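Penicillin-binding protein activator LpoB (Escherichia coli, PDB 4Q6Z) probably regulates peptidoglycan synthesis as an outer-membrane lipoprotein that interacts with penicillin-binding protein PBP1b, the present chain being its C-terminal domain. Local coordinates at residues A[22-28]-A[57-61]. Numbering follows the deposited sequence.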
ATOM      1  N   ALA A  22      -9.052   2.611  12.488  1.00 47.69           N
ATOM      2  CA  ALA A  22      -7.654   2.767  12.860  1.00 45.86           C
ATOM      3  C   ALA A  22      -7.189   1.595  13.714  1.00 45.94           C
ATOM      4  O   ALA A  22      -7.985   0.828  14.257  1.00 41.31           O
ATOM      5  CB  ALA A  22      -7.448   4.074  13.607  1.00 48.57           C
ATOM      6  N   GLY A  23      -5.872   1.472  13.820  1.00 45.38           N
ATOM      7  CA  GLY A  23      -5.248   0.338  14.503  1.00 44.80           C
ATOM      8  C   GLY A  23      -5.430  -0.993  13.796  1.00 41.86           C
ATOM      9  O   GLY A  23      -5.076  -2.032  14.343  1.00 45.05           O
ATOM     10  N   SER A  24      -5.944  -0.953  12.573  1.00 38.86           N
ATOM     11  CA  SER A  24      -6.073  -2.148  11.764  1.00 39.93           C
ATOM     12  C   SER A  24      -4.724  -2.641  11.282  1.00 40.98           C
ATOM     13  O   SER A  24      -3.768  -1.887  11.126  1.00 39.46           O
ATOM     14  CB  SER A  24      -6.962  -1.917  10.548  1.00 39.05           C
ATOM     15  OG  SER A  24      -8.273  -1.636  10.956  1.00 39.12           O
ATOM     16  N   VAL A  25      -4.664  -3.940  11.052  1.00 44.69           N
ATOM     17  CA  VAL A  25      -3.473  -4.537  10.509  1.00 41.76           C
ATOM     18  C   VAL A  25      -3.578  -4.362   9.040  1.00 42.57           C
ATOM     19  O   VAL A  25      -4.617  -4.595   8.465  1.00 43.24           O
ATOM     20  CB  VAL A  25      -3.382  -6.022  10.830  1.00 40.14           C
ATOM     21  CG1 VAL A  25      -2.145  -6.619  10.176  1.00 39.06           C
ATOM     22  CG2 VAL A  25      -3.373  -6.225  12.346  1.00 39.85           C
ATOM     23  N   LEU A  26      -2.470  -3.984   8.440  1.00 46.95           N
ATOM     24  CA  LEU A  26      -2.446  -3.469   7.096  1.00 45.72           C
ATOM     25  C   LEU A  26      -1.362  -4.214   6.319  1.00 43.81           C
ATOM     26  O   LEU A  26      -0.172  -4.095   6.627  1.00 46.26           O
ATOM     27  CB  LEU A  26      -2.104  -1.993   7.197  1.00 48.74           C
ATOM     28  CG  LEU A  26      -2.504  -1.122   6.039  1.00 50.28           C
ATOM     29  CD1 LEU A  26      -3.988  -0.890   6.151  1.00 52.15           C
ATOM     30  CD2 LEU A  26      -1.736   0.189   6.099  1.00 51.16           C
ATOM     31  N   LEU A  27      -1.765  -4.984   5.321  1.00 42.08           N
ATOM     32  CA  LEU A  27      -0.810  -5.513   4.335  1.00 43.66           C
ATOM     33  C   LEU A  27      -0.497  -4.405   3.289  1.00 44.45           C
ATOM     34  O   LEU A  27      -1.351  -4.016   2.476  1.00 44.04           O
ATOM     35  CB  LEU A  27      -1.319  -6.828   3.711  1.00 41.91           C
ATOM     36  CG  LEU A  27      -0.493  -7.517   2.594  1.00 41.68           C
ATOM     37  CD1 LEU A  27       0.916  -7.792   3.053  1.00 42.19           C
ATOM     38  CD2 LEU A  27      -1.106  -8.813   2.097  1.00 42.13           C
ATOM     39  N   VAL A  28       0.718  -3.860   3.350  1.00 46.41           N
ATOM     40  CA  VAL A  28       1.077  -2.691   2.523  1.00 46.39           C
ATOM     41  C   VAL A  28       1.779  -3.157   1.243  1.00 49.34           C
ATOM     42  O   VAL A  28       2.934  -3.554   1.295  1.00 49.18           O
ATOM     43  CB  VAL A  28       2.016  -1.718   3.249  1.00 45.54           C
ATOM     44  CG1 VAL A  28       2.383  -0.562   2.337  1.00 43.98           C
ATOM     45  CG2 VAL A  28       1.413  -1.214   4.553  1.00 45.75           C
ATOM     46  N   LYS A  57      -0.662   4.003  14.326  1.00 75.92           N
ATOM     47  CA  LYS A  57      -2.097   4.038  14.065  1.00 70.33           C
ATOM     48  C   LYS A  57      -2.467   2.957  13.051  1.00 66.27           C
ATOM     49  O   LYS A  57      -3.639   2.707  12.780  1.00 64.70           O
ATOM     50  CB  LYS A  57      -2.506   5.414  13.549  1.00 72.15           C
ATOM     51  CG  LYS A  57      -1.723   5.813  12.296  1.00 79.24           C
ATOM     52  CD  LYS A  57      -1.395   7.296  12.203  1.00 83.73           C
ATOM     53  CE  LYS A  57      -0.914   7.623  10.791  1.00 81.45           C
ATOM     54  NZ  LYS A  57      -0.468   9.038  10.684  1.00 82.77           N
ATOM     55  N   PHE A  58      -1.453   2.321  12.479  1.00 60.82           N
ATOM     56  CA  PHE A  58      -1.637   1.046  11.792  1.00 58.30           C
ATOM     57  C   PHE A  58      -0.532   0.075  12.154  1.00 54.06           C
ATOM     58  O   PHE A  58       0.644   0.444  12.206  1.00 58.08           O
ATOM     59  CB  PHE A  58      -1.627   1.227  10.278  1.00 57.91           C
ATOM     60  CG  PHE A  58      -2.890   1.825   9.724  1.00 54.68           C
ATOM     61  CD1 PHE A  58      -4.085   1.138   9.787  1.00 50.71           C
ATOM     62  CD2 PHE A  58      -2.864   3.067   9.106  1.00 56.69           C
ATOM     63  CE1 PHE A  58      -5.233   1.678   9.254  1.00 50.74           C
ATOM     64  CE2 PHE A  58      -4.008   3.619   8.580  1.00 52.26           C
ATOM     65  CZ  PHE A  58      -5.193   2.923   8.657  1.00 52.19           C
ATOM     66  N   THR A  59      -0.919  -1.171  12.369  1.00 47.97           N
ATOM     67  CA  THR A  59       0.003  -2.294  12.334  1.00 50.25           C
ATOM     68  C   THR A  59       0.235  -2.838  10.914  1.00 54.48           C
ATOM     69  O   THR A  59      -0.722  -3.029  10.176  1.00 56.17           O
ATOM     70  CB  THR A  59      -0.588  -3.400  13.204  1.00 49.50           C
ATOM     71  OG1 THR A  59      -1.404  -2.812  14.222  1.00 46.96           O
ATOM     72  CG2 THR A  59       0.488  -4.248  13.827  1.00 52.14           C
ATOM     73  N   LEU A  60       1.496  -3.063  10.526  1.00 56.10           N
ATOM     74  CA  LEU A  60       1.820  -3.533   9.161  1.00 55.81           C
ATOM     75  C   LEU A  60       2.322  -4.959   9.180  1.00 52.04           C
ATOM     76  O   LEU A  60       3.046  -5.375  10.065  1.00 51.11           O
ATOM     77  CB  LEU A  60       2.874  -2.654   8.445  1.00 59.61           C
ATOM     78  CG  LEU A  60       2.938  -1.157   8.783  1.00 62.46           C
ATOM     79  CD1 LEU A  60       4.132  -0.510   8.093  1.00 63.56           C
ATOM     80  CD2 LEU A  60       1.659  -0.433   8.410  1.00 60.89           C
ATOM     81  N   VAL A  61       1.970  -5.712   8.167  1.00 53.29           N
ATOM     82  CA  VAL A  61       2.577  -7.016   8.022  1.00 53.46           C
ATOM     83  C   VAL A  61       4.066  -6.821   7.698  1.00 58.45           C
ATOM     84  O   VAL A  61       4.413  -6.136   6.737  1.00 62.17           O
ATOM     85  CB  VAL A  61       1.883  -7.817   6.915  1.00 52.42           C
ATOM     86  CG1 VAL A  61       2.606  -9.129   6.659  1.00 51.01           C
ATOM     87  CG2 VAL A  61       0.421  -8.062   7.269  1.00 51.49           C
TER
HETATM   88  O   HOH W   1       3.350  -6.062   3.970  1.00 42.03           O
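Gly23 N donates to Lys57 O at 2.8 Å, starting a ladder of backbone bonds between 22-28 and 57-61. Next, Thr59 N reaches Ser24 O in a weak bond of 3.2 Å. Leu26 straddles Leu60, the parallel pattern: its N gives to Thr59 O at 2.6 Å, almost in line with the carbonyl (C=O...N 166°), and its O takes Val61 N at 3.1 Å. Gly23 N and Val61 N sit above their acceptors' carbonyl planes. Val25-Thr59 and Leu26-Leu60 are the parallel pairs. Beyond, a water donates to Val61 O, also hydrogen-bonded by Arg49 NH2, and weakly accepts from Val28 N. Phe58 CG lies anti to its carbonyl carbon (chi1 -75°), bringing ring edge atom CD1 to Ser24 O (3.3 Å) and one face to Leu26 CD2, which also touches Leu60 CD2. Val28 CG2 packs on Leu60 CD2 at 3.9 Å. Val25 CG1 crosses Val61 CG2 at about a right angle; Val25 CG2 touches Thr59 CB. Helix 41-53 connects this beta-alpha-beta unit, its Leu52 touching Leu26, Val28 and Leu60. Ser24 OG hydrogen-bonds Thr21 O, and the Val25 and Leu27 backbones hydrogen-bond Tyr98 of strand 98-106, across from 57-61. All four direct cross-contact hydrogen bonds are main-chain, so the backbone supplies this outer strand's polar hold here; side chains add apolar contacts.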